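Local coordinates for sensor protein (Rhodopseudomonas palustris, PDB 2OOL), which senses light through a bound biliverdin chromophore and, as the photosensory part of a histidine kinase, probably controls phosphorylation of a histidine, at residues Pro32-Gly37 against Pro254-Phe259; Ser192-Ala197 against Asp209-Ser214; Asn228-Ile233 against Met282-Val287. All coordinates share one frame; numbering follows the deposited sequence. Where two conformers were deposited one is given.

Interaction 1: residues Pro32-Gly37 against Pro254-Phe259; sequences PIHIPG and PIDLSF. With LBV (3-[2-[(Z)-[3-(2-carboxyethyl)-5-[(Z)-(4-ethenyl-3-methyl-5-oxidanylidene-pyrrol-2-ylidene)methyl]-4-methyl-pyrrol-1-ium -2-ylidene]methyl]-5-[(Z)-[(3E)-3-ethylidene-4-methyl-5-oxidanylidene-pyrrolidin-2-ylidene]methyl]-4-methyl-1H-pyrrol-3- yl]propanoic acid), chain C.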
# COMPACT_ATOMS: atom_id res chain seq x y z
N PRO A 32 -36.46 0.64 -3.90
CA PRO A 32 -35.51 -0.05 -4.81
C PRO A 32 -34.24 0.74 -5.15
O PRO A 32 -34.05 1.20 -6.28
CB PRO A 32 -36.37 -0.30 -6.02
CG PRO A 32 -37.35 0.81 -6.02
CD PRO A 32 -37.66 1.12 -4.63
N ILE A 33 -33.34 0.82 -4.17
CA ILE A 33 -32.15 1.64 -4.27
C ILE A 33 -31.18 1.28 -5.44
O ILE A 33 -30.34 2.09 -5.82
CB ILE A 33 -31.41 1.73 -2.93
CG1 ILE A 33 -30.92 0.36 -2.41
CG2 ILE A 33 -32.35 2.35 -1.84
CD1 ILE A 33 -29.73 0.48 -1.33
N HIS A 34 -31.33 0.10 -6.01
CA HIS A 34 -30.40 -0.38 -7.02
C HIS A 34 -30.71 0.11 -8.43
O HIS A 34 -29.83 0.05 -9.29
CB HIS A 34 -30.35 -1.91 -7.01
CG HIS A 34 -31.67 -2.56 -7.27
ND1 HIS A 34 -32.75 -2.42 -6.42
CD2 HIS A 34 -32.09 -3.36 -8.27
CE1 HIS A 34 -33.78 -3.09 -6.90
NE2 HIS A 34 -33.41 -3.68 -8.02
N ILE A 35 -31.95 0.57 -8.66
CA ILE A 35 -32.39 1.06 -9.95
C ILE A 35 -32.93 2.50 -9.85
O ILE A 35 -34.07 2.77 -10.14
CB ILE A 35 -33.44 0.12 -10.63
CG1 ILE A 35 -34.60 -0.26 -9.67
CG2 ILE A 35 -32.77 -1.14 -11.16
CD1 ILE A 35 -35.80 -1.10 -10.38
N PRO A 36 -32.09 3.45 -9.44
CA PRO A 36 -32.57 4.82 -9.34
C PRO A 36 -32.66 5.57 -10.66
O PRO A 36 -33.25 6.63 -10.70
CB PRO A 36 -31.54 5.48 -8.45
CG PRO A 36 -30.29 4.82 -8.84
CD PRO A 36 -30.70 3.34 -9.00
N GLY A 37 -32.11 5.03 -11.73
CA GLY A 37 -32.21 5.69 -13.06
C GLY A 37 -31.35 6.97 -13.12
O GLY A 37 -31.54 7.79 -13.98
N PRO A 254 -34.92 -1.33 -16.42
CA PRO A 254 -34.03 -0.27 -15.96
C PRO A 254 -32.61 -0.77 -15.78
O PRO A 254 -32.41 -1.94 -15.64
CB PRO A 254 -34.58 0.08 -14.57
CG PRO A 254 -35.48 -1.06 -14.18
CD PRO A 254 -35.92 -1.73 -15.41
N ILE A 255 -31.63 0.12 -15.74
CA ILE A 255 -30.27 -0.30 -15.56
C ILE A 255 -30.00 -0.51 -14.05
O ILE A 255 -30.17 0.39 -13.24
CB ILE A 255 -29.25 0.72 -16.21
CG1 ILE A 255 -29.44 0.70 -17.74
CG2 ILE A 255 -27.84 0.32 -15.89
CD1 ILE A 255 -28.79 1.87 -18.52
N ASP A 256 -29.57 -1.73 -13.73
CA ASP A 256 -29.22 -2.14 -12.40
C ASP A 256 -27.86 -1.53 -12.05
O ASP A 256 -26.83 -1.95 -12.56
CB ASP A 256 -29.18 -3.68 -12.33
CG ASP A 256 -28.97 -4.19 -10.94
OD1 ASP A 256 -28.41 -3.48 -10.08
OD2 ASP A 256 -29.43 -5.31 -10.67
N LEU A 257 -27.88 -0.55 -11.17
CA LEU A 257 -26.66 0.14 -10.76
C LEU A 257 -26.06 -0.45 -9.49
O LEU A 257 -25.17 0.14 -8.88
CB LEU A 257 -26.96 1.61 -10.65
CG LEU A 257 -27.40 2.26 -11.97
CD1 LEU A 257 -27.85 3.66 -11.76
CD2 LEU A 257 -26.23 2.26 -12.93
N SER A 258 -26.48 -1.65 -9.11
CA SER A 258 -25.91 -2.27 -7.89
C SER A 258 -24.39 -2.11 -7.74
O SER A 258 -23.91 -1.77 -6.64
CB SER A 258 -26.24 -3.75 -7.82
OG SER A 258 -27.63 -3.98 -7.69
N PHE A 259 -23.63 -2.39 -8.81
CA PHE A 259 -22.17 -2.36 -8.78
C PHE A 259 -21.54 -1.07 -9.35
O PHE A 259 -20.34 -1.00 -9.57
CB PHE A 259 -21.62 -3.62 -9.43
CG PHE A 259 -21.90 -4.84 -8.64
CD1 PHE A 259 -21.11 -5.15 -7.54
CD2 PHE A 259 -23.02 -5.60 -8.90
CE1 PHE A 259 -21.40 -6.25 -6.76
CE2 PHE A 259 -23.31 -6.73 -8.12
CZ PHE A 259 -22.51 -7.04 -7.03
C1A LBV C . -33.12 6.25 7.90
C1B LBV C . -31.39 4.39 4.25
O1B LBV C . -28.87 4.25 -1.71
C1C LBV C . -26.95 4.29 5.20
O1C LBV C . -22.01 5.50 4.15
C1D LBV C . -25.37 5.55 9.48
C2A LBV C . -34.57 5.90 7.72
C2B LBV C . -31.20 3.90 2.95
O2B LBV C . -27.12 3.24 -0.82
C2C LBV C . -25.55 4.16 5.21
O2C LBV C . -23.49 7.13 4.26
C2D LBV C . -25.44 5.37 10.88
C3A LBV C . -34.45 5.15 6.39
C3B LBV C . -29.83 3.75 2.74
C3C LBV C . -25.14 4.42 6.51
C3D LBV C . -24.29 5.94 11.39
C4A LBV C . -33.08 5.13 5.98
C4B LBV C . -29.18 4.11 3.96
C4C LBV C . -26.27 4.75 7.27
C4D LBV C . -23.57 6.46 10.31
CAA LBV C . -35.49 4.53 5.66
CAB LBV C . -29.18 3.28 1.43
CAC LBV C . -24.55 3.80 4.09
CAD LBV C . -23.99 6.01 12.73
CBA LBV C . -37.01 4.42 6.05
CBB LBV C . -28.59 4.43 0.63
CBC LBV C . -24.18 5.06 3.25
CBD LBV C . -22.82 6.57 13.22
CGB LBV C . -28.15 3.92 -0.75
CGC LBV C . -23.12 5.99 3.94
CHB LBV C . -32.69 4.54 4.76
CHC LBV C . -27.76 4.07 4.05
CHD LBV C . -26.35 5.08 8.62
CMA LBV C . -35.38 7.20 7.57
CMB LBV C . -32.31 3.62 1.91
CMC LBV C . -23.65 4.35 6.92
CMD LBV C . -26.53 4.68 11.72
N_A LBV C . -32.36 5.79 6.89
O_A LBV C . -32.67 6.89 8.85
N_B LBV C . -30.17 4.47 4.80
N_C LBV C . -27.31 4.65 6.44
N_D LBV C . -24.26 6.21 9.20
O_D LBV C . -22.48 7.05 10.32
O HOH W 1 -31.70 2.36 -12.94
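The imidazole of His-34 meets Asp-256 at its edge, where OD2 lies near the ring plane, 4.1 Å from CD2; ring and carboxylate are turned 64° apart. One ring face is covered by Ile-35 CG1. The contact joins a loop of the PAS region, just before strand 38-39, to a loop of the GAF region between strand 241-244 and helix 267-276, consistent with the knot of phytochromes, in which the N-terminal segment threads a GAF lasso. Leu-257 N donates to His-34 O (2.8 Å), tying the crossing. Asp-256 also shapes its own loop: OD1 takes the backbone N of Ser-258 in an Asx turn, and on its syn side the hydroxyl of Ser-258 at 2.6 Å. Both bonds grip OD1, while OD2 has a weak one from His-125; Ser-258 OG rests against His-34 CB. A short acid suits the place, just long enough to reach the N two residues on. Ile-35 has CG1 between its backbone N and carbonyl carbon (chi1 49°), which sends CD1 onto Pro-254 CG at 3.8 Å and brings CG2 against Ile-255 O. Next to it, the Pro-36 ring crosses buried Leu-257, whose CD1 sits 4.0 Å from Pro-36 CG.

Interaction 2: residues Ser192-Ala197 against Asp209-Ser214; sequences SGQVIA and DFHFPS. With LBV (3-[2-[(Z)-[3-(2-carboxyethyl)-5-[(Z)-(4-ethenyl-3-methyl-5-oxidanylidene-pyrrol-2-ylidene)methyl]-4-methyl-pyrrol-1-ium -2-ylidene]methyl]-5-[(Z)-[(3E)-3-ethylidene-4-methyl-5-oxidanylidene-pyrrolidin-2-ylidene]methyl]-4-methyl-1H-pyrrol-3- yl]propanoic acid), chain C.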
# COMPACT_ATOMS: atom_id res chain seq x y z
N SER A 192 -29.74 -3.53 14.90
CA SER A 192 -29.29 -2.25 15.43
C SER A 192 -27.77 -2.32 15.50
O SER A 192 -27.14 -3.35 15.19
CB SER A 192 -29.87 -1.95 16.81
OG SER A 192 -29.56 -2.99 17.72
N GLY A 193 -27.15 -1.20 15.83
CA GLY A 193 -25.70 -1.18 15.96
C GLY A 193 -25.20 -0.13 16.91
O GLY A 193 -25.97 0.74 17.35
N GLN A 194 -23.91 -0.23 17.21
CA GLN A 194 -23.21 0.70 18.08
C GLN A 194 -21.85 1.09 17.47
O GLN A 194 -21.16 0.23 16.93
CB GLN A 194 -22.96 0.02 19.43
CG GLN A 194 -22.47 0.93 20.52
CD GLN A 194 -22.16 0.20 21.79
OE1 GLN A 194 -21.98 -1.01 21.79
NE2 GLN A 194 -22.12 0.92 22.89
N VAL A 195 -21.45 2.36 17.64
CA VAL A 195 -20.09 2.82 17.33
C VAL A 195 -19.16 2.28 18.40
O VAL A 195 -19.21 2.68 19.56
CB VAL A 195 -20.04 4.36 17.29
CG1 VAL A 195 -18.59 4.87 17.07
CG2 VAL A 195 -21.02 4.93 16.15
N ILE A 196 -18.30 1.35 18.02
CA ILE A 196 -17.40 0.74 18.99
C ILE A 196 -15.98 1.34 18.95
O ILE A 196 -15.18 1.11 19.87
CB ILE A 196 -17.36 -0.78 18.83
CG1 ILE A 196 -16.97 -1.18 17.40
CG2 ILE A 196 -18.76 -1.34 19.14
CD1 ILE A 196 -16.60 -2.64 17.24
N ALA A 197 -15.67 2.11 17.92
CA ALA A 197 -14.38 2.81 17.86
C ALA A 197 -14.57 4.02 16.98
O ALA A 197 -15.52 4.09 16.21
CB ALA A 197 -13.26 1.91 17.29
N ASP A 209 -19.56 4.95 21.25
CA ASP A 209 -20.43 4.20 22.13
C ASP A 209 -21.93 4.42 21.85
O ASP A 209 -22.75 3.79 22.49
CB ASP A 209 -20.12 4.48 23.62
CG ASP A 209 -18.74 3.99 24.06
OD1 ASP A 209 -18.16 3.11 23.38
OD2 ASP A 209 -18.22 4.47 25.10
N PHE A 210 -22.29 5.28 20.90
CA PHE A 210 -23.70 5.55 20.58
C PHE A 210 -24.37 4.35 19.89
O PHE A 210 -23.72 3.59 19.21
CB PHE A 210 -23.85 6.77 19.66
CG PHE A 210 -23.80 8.08 20.37
CD1 PHE A 210 -24.80 9.02 20.15
CD2 PHE A 210 -22.77 8.40 21.25
CE1 PHE A 210 -24.78 10.25 20.82
CE2 PHE A 210 -22.75 9.61 21.92
CZ PHE A 210 -23.75 10.54 21.71
N HIS A 211 -25.68 4.21 20.10
CA HIS A 211 -26.48 3.12 19.54
C HIS A 211 -27.48 3.70 18.54
O HIS A 211 -28.00 4.80 18.75
CB HIS A 211 -27.26 2.36 20.63
CG HIS A 211 -26.42 1.46 21.48
ND1 HIS A 211 -26.25 0.12 21.20
CD2 HIS A 211 -25.73 1.69 22.62
CE1 HIS A 211 -25.47 -0.42 22.12
NE2 HIS A 211 -25.15 0.51 23.00
N PHE A 212 -27.73 2.96 17.48
CA PHE A 212 -28.59 3.44 16.39
C PHE A 212 -29.56 2.33 16.04
O PHE A 212 -29.18 1.17 16.07
CB PHE A 212 -27.71 3.84 15.18
CG PHE A 212 -26.99 5.14 15.37
CD1 PHE A 212 -25.79 5.18 16.09
CD2 PHE A 212 -27.54 6.33 14.92
CE1 PHE A 212 -25.14 6.38 16.34
CE2 PHE A 212 -26.89 7.54 15.17
CZ PHE A 212 -25.68 7.56 15.88
N PRO A 213 -30.82 2.70 15.72
CA PRO A 213 -31.84 1.72 15.32
C PRO A 213 -31.59 1.00 13.99
O PRO A 213 -30.99 1.56 13.08
CB PRO A 213 -33.13 2.54 15.26
CG PRO A 213 -32.70 3.96 15.11
CD PRO A 213 -31.36 4.07 15.80
N SER A 214 -32.05 -0.23 13.89
CA SER A 214 -31.88 -1.03 12.67
C SER A 214 -32.37 -0.37 11.37
O SER A 214 -31.80 -0.58 10.31
CB SER A 214 -32.63 -2.32 12.83
OG SER A 214 -34.01 -2.01 12.92
C1A LBV C . -33.12 6.25 7.90
C1B LBV C . -31.39 4.39 4.25
O1B LBV C . -28.87 4.25 -1.71
C1C LBV C . -26.95 4.29 5.20
O1C LBV C . -22.01 5.50 4.15
C1D LBV C . -25.37 5.55 9.48
C2A LBV C . -34.57 5.90 7.72
C2B LBV C . -31.20 3.90 2.95
O2B LBV C . -27.12 3.24 -0.82
C2C LBV C . -25.55 4.16 5.21
O2C LBV C . -23.49 7.13 4.26
C2D LBV C . -25.44 5.37 10.88
C3A LBV C . -34.45 5.15 6.39
C3B LBV C . -29.83 3.75 2.74
C3C LBV C . -25.14 4.42 6.51
C3D LBV C . -24.29 5.94 11.39
C4A LBV C . -33.08 5.13 5.98
C4B LBV C . -29.18 4.11 3.96
C4C LBV C . -26.27 4.75 7.27
C4D LBV C . -23.57 6.46 10.31
CAA LBV C . -35.49 4.53 5.66
CAB LBV C . -29.18 3.28 1.43
CAC LBV C . -24.55 3.80 4.09
CAD LBV C . -23.99 6.01 12.73
CBA LBV C . -37.01 4.42 6.05
CBB LBV C . -28.59 4.43 0.63
CBC LBV C . -24.18 5.06 3.25
CBD LBV C . -22.82 6.57 13.22
CGB LBV C . -28.15 3.92 -0.75
CGC LBV C . -23.12 5.99 3.94
CHB LBV C . -32.69 4.54 4.76
CHC LBV C . -27.76 4.07 4.05
CHD LBV C . -26.35 5.08 8.62
CMA LBV C . -35.38 7.20 7.57
CMB LBV C . -32.31 3.62 1.91
CMC LBV C . -23.65 4.35 6.92
CMD LBV C . -26.53 4.68 11.72
N_A LBV C . -32.36 5.79 6.89
O_A LBV C . -32.67 6.89 8.85
N_B LBV C . -30.17 4.47 4.80
N_C LBV C . -27.31 4.65 6.44
N_D LBV C . -24.26 6.21 9.20
O_D LBV C . -22.48 7.05 10.32
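Gln-194 and His-211 face each other across a non-hydrogen-bonded pair. The glutamine CG lies squarely over one face of the imidazole, 3.7 Å from its centroid, as a CH-pi contact, and the amide follows, stacked at 25° to the ring. CG anti to the backbone N (chi1 -170°) and an extended chain carry the amide across the NE2 and CE1 end of the ring, and Gln-194 NE2 donates to Asp-209 O at 3.0 Å. That bond is straight and lies in the plane of the amide, though the donor stands above the carbonyl plane. Glutamine suits the place because its methylenes cover a ring while its end still reaches a backbone oxygen. This is the solvent side: His-211 is exposed and was modelled in two conformers, so the stack describes one of them. At the end of the contact Asp-209 and Phe-210 point away and are exposed too.

The pair belongs to a beta hairpin in which 211-212 forms an edge of the antiparallel sheet of the GAF domain. Gly-193 and Phe-212 exchange two backbone bonds, N to Phe-212 O at 3.1 Å and Gly-193 O from Phe-212 N at 2.8 Å. Beyond them, Val-195 N donates to Phe-210 O, and Asp-209 N, less straight, to Val-195 O.

The other face is the enclosed one, turned to the chromophore, whose pocket Phe-212 and Val-195 line. One face of the phenyl ring carries the vinyl carbon CAD of LBV, 3.7 Å above its centre, while the neighbouring ring methyl CMD approaches Phe-212 CG at 3.7 Å. The flat, apolar phenyl suits the vinyl-bearing end ring of the bilin. Branched Val-195 adds its CG2, which touches the vinyl end CBD at 3.8 Å, and rests with Phe-212 against Tyr-185 of strand 181-187.

Interaction 3: residues Asn228-Ile233 against Met282-Val287; sequences NPVRII and MSISIV. With LBV (3-[2-[(Z)-[3-(2-carboxyethyl)-5-[(Z)-(4-ethenyl-3-methyl-5-oxidanylidene-pyrrol-2-ylidene)methyl]-4-methyl-pyrrol-1-ium -2-ylidene]methyl]-5-[(Z)-[(3E)-3-ethylidene-4-methyl-5-oxidanylidene-pyrrolidin-2-ylidene]methyl]-4-methyl-1H-pyrrol-3- yl]propanoic acid), chain C.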
# COMPACT_ATOMS: atom_id res chain seq x y z
N ASN A 228 -21.57 -5.44 -2.37
CA ASN A 228 -20.82 -4.30 -2.89
C ASN A 228 -20.27 -3.51 -1.71
O ASN A 228 -20.98 -2.69 -1.15
CB ASN A 228 -21.69 -3.40 -3.77
CG ASN A 228 -20.88 -2.22 -4.35
OD1 ASN A 228 -19.76 -2.02 -3.93
ND2 ASN A 228 -21.45 -1.45 -5.23
N PRO A 229 -19.02 -3.81 -1.28
CA PRO A 229 -18.52 -3.35 0.01
C PRO A 229 -17.98 -1.92 0.19
O PRO A 229 -17.58 -1.60 1.34
CB PRO A 229 -17.37 -4.33 0.33
CG PRO A 229 -16.86 -4.78 -1.03
CD PRO A 229 -18.06 -4.68 -1.98
N VAL A 230 -17.97 -1.10 -0.85
CA VAL A 230 -17.49 0.30 -0.75
C VAL A 230 -18.45 1.26 -1.45
O VAL A 230 -18.96 0.93 -2.45
CB VAL A 230 -16.10 0.44 -1.37
CG1 VAL A 230 -15.49 1.87 -1.05
CG2 VAL A 230 -15.14 -0.68 -0.85
N ARG A 231 -18.75 2.41 -0.84
CA ARG A 231 -19.60 3.44 -1.44
C ARG A 231 -19.17 4.83 -0.96
O ARG A 231 -18.71 4.97 0.17
CB ARG A 231 -21.06 3.22 -1.04
CG ARG A 231 -21.31 3.37 0.45
CD ARG A 231 -22.29 2.33 0.99
NE ARG A 231 -21.82 0.99 0.71
CZ ARG A 231 -21.22 0.20 1.58
NH1 ARG A 231 -20.86 -1.00 1.21
NH2 ARG A 231 -20.95 0.59 2.81
N ILE A 232 -19.33 5.83 -1.79
CA ILE A 232 -19.02 7.18 -1.47
C ILE A 232 -20.07 8.14 -1.96
O ILE A 232 -20.62 7.98 -3.06
CB ILE A 232 -17.58 7.62 -1.92
CG1 ILE A 232 -17.29 9.08 -1.49
CG2 ILE A 232 -17.37 7.50 -3.44
CD1 ILE A 232 -15.78 9.48 -1.57
N ILE A 233 -20.34 9.16 -1.13
CA ILE A 233 -21.23 10.24 -1.46
C ILE A 233 -20.43 11.50 -1.16
O ILE A 233 -20.49 12.00 -0.08
CB ILE A 233 -22.57 10.23 -0.60
CG1 ILE A 233 -23.21 8.82 -0.56
CG2 ILE A 233 -23.59 11.32 -1.11
CD1 ILE A 233 -24.16 8.57 0.63
N MET A 282 -18.60 8.32 3.33
CA MET A 282 -18.05 7.14 2.67
C MET A 282 -18.05 5.98 3.64
O MET A 282 -17.63 6.13 4.81
CB MET A 282 -16.60 7.38 2.25
CG MET A 282 -15.95 6.08 1.70
SD MET A 282 -14.28 6.33 1.06
CE MET A 282 -13.43 6.86 2.49
N SER A 283 -18.44 4.81 3.17
CA SER A 283 -18.42 3.65 4.03
C SER A 283 -17.93 2.39 3.33
O SER A 283 -17.99 2.28 2.13
CB SER A 283 -19.79 3.46 4.73
OG SER A 283 -20.88 3.42 3.82
N ILE A 284 -17.36 1.49 4.14
CA ILE A 284 -16.77 0.24 3.73
C ILE A 284 -17.35 -0.83 4.65
O ILE A 284 -17.31 -0.72 5.89
CB ILE A 284 -15.23 0.24 3.88
CG1 ILE A 284 -14.55 1.40 3.10
CG2 ILE A 284 -14.65 -1.08 3.49
CD1 ILE A 284 -14.25 2.57 3.96
N SER A 285 -17.88 -1.88 4.05
CA SER A 285 -18.46 -3.04 4.76
C SER A 285 -17.42 -3.90 5.47
O SER A 285 -16.30 -4.06 5.01
CB SER A 285 -19.26 -3.91 3.74
OG SER A 285 -20.34 -3.14 3.23
N ILE A 286 -17.80 -4.48 6.60
CA ILE A 286 -17.01 -5.56 7.19
C ILE A 286 -17.86 -6.80 7.12
O ILE A 286 -18.96 -6.83 7.65
CB ILE A 286 -16.59 -5.28 8.66
CG1 ILE A 286 -15.81 -3.96 8.74
CG2 ILE A 286 -15.83 -6.50 9.27
CD1 ILE A 286 -15.64 -3.43 10.19
N VAL A 287 -17.35 -7.82 6.43
CA VAL A 287 -18.14 -9.00 6.07
C VAL A 287 -17.49 -10.27 6.59
O VAL A 287 -16.38 -10.65 6.18
CB VAL A 287 -18.29 -9.11 4.52
CG1 VAL A 287 -18.97 -10.43 4.08
CG2 VAL A 287 -19.08 -7.89 3.96
C1A LBV C . -33.12 6.25 7.90
C1B LBV C . -31.39 4.39 4.25
O1B LBV C . -28.87 4.25 -1.71
C1C LBV C . -26.95 4.29 5.20
O1C LBV C . -22.01 5.50 4.15
C1D LBV C . -25.37 5.55 9.48
C2A LBV C . -34.57 5.90 7.72
C2B LBV C . -31.20 3.90 2.95
O2B LBV C . -27.12 3.24 -0.82
C2C LBV C . -25.55 4.16 5.21
O2C LBV C . -23.49 7.13 4.26
C2D LBV C . -25.44 5.37 10.88
C3A LBV C . -34.45 5.15 6.39
C3B LBV C . -29.83 3.75 2.74
C3C LBV C . -25.14 4.42 6.51
C3D LBV C . -24.29 5.94 11.39
C4A LBV C . -33.08 5.13 5.98
C4B LBV C . -29.18 4.11 3.96
C4C LBV C . -26.27 4.75 7.27
C4D LBV C . -23.57 6.46 10.31
CAA LBV C . -35.49 4.53 5.66
CAB LBV C . -29.18 3.28 1.43
CAC LBV C . -24.55 3.80 4.09
CAD LBV C . -23.99 6.01 12.73
CBA LBV C . -37.01 4.42 6.05
CBB LBV C . -28.59 4.43 0.63
CBC LBV C . -24.18 5.06 3.25
CBD LBV C . -22.82 6.57 13.22
CGB LBV C . -28.15 3.92 -0.75
CGC LBV C . -23.12 5.99 3.94
CHB LBV C . -32.69 4.54 4.76
CHC LBV C . -27.76 4.07 4.05
CHD LBV C . -26.35 5.08 8.62
CMA LBV C . -35.38 7.20 7.57
CMB LBV C . -32.31 3.62 1.91
CMC LBV C . -23.65 4.35 6.92
CMD LBV C . -26.53 4.68 11.72
N_A LBV C . -32.36 5.79 6.89
O_A LBV C . -32.67 6.89 8.85
N_B LBV C . -30.17 4.47 4.80
N_C LBV C . -27.31 4.65 6.44
N_D LBV C . -24.26 6.21 9.20
O_D LBV C . -22.48 7.05 10.32
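Arg-231 and Ser-283 form a hydrogen-bonded antiparallel pair, their side chains on the same sheet face as the chromophore. From CB the arginine sets CG between its backbone N and carbonyl carbon (chi1 64°); with further bends at chi2 and chi3, this brings the chain over Ser-283, CG within 3.4 Å of Ser-283 OG and CD within 3.3 Å of the same oxygen. CD also touches CBC of an LBV propionate arm. NE lies 4.1 Å from Ser-283 OG; beyond it the guanidinium divides its work. NH2 donates to Ser-283 OG (3.0 Å), near the guanidinium plane; NH1 donates to Ser-285 OG (3.0 Å) and, in that plane, to a carbonyl lone pair of Asn-228 O (2.9 Å). Tyr-225 adds a cation-pi contact, and its carbonyl also binds Ser-285 OG. Ser-283 OG in turn donates to the propionate oxygen O1C; the very short modelled length is doubtful. Small serines suit these places, offering hydroxyls without crowding the bent arginine. On the other face Val-230 packs on Ile-284 and Ile-232 on Met-282; Ile-232 and Ile-284 also touch helix 308-332. The outer strand's Arg-231 thus positions Ser-283, which reaches the propionate, as a second-shell residue of the phytochrome GAF chromophore pocket.

Along the chain, interaction 2 lies nested in the long loop closed by interaction 1 and closes before interaction 3 opens, whereas the segments of interactions 1 and 3 alternate. Interactions 2 and 3 sit at the two outer strands of the six-stranded GAF sheet, their centres about 17 Å apart, and interaction 1 joins the PAS and GAF regions, 17 Å from interaction 3 and about 28 Å from interaction 2, centre to centre. Interactions 1 and 3 touch directly, through Asn-228 ND2 and Ser-258 O. The LBV propionates lie near interactions 1 and 3, its vinyl-bearing ring at interaction 2, so one chromophore is touched by all three, by the PAS region through Ile-33.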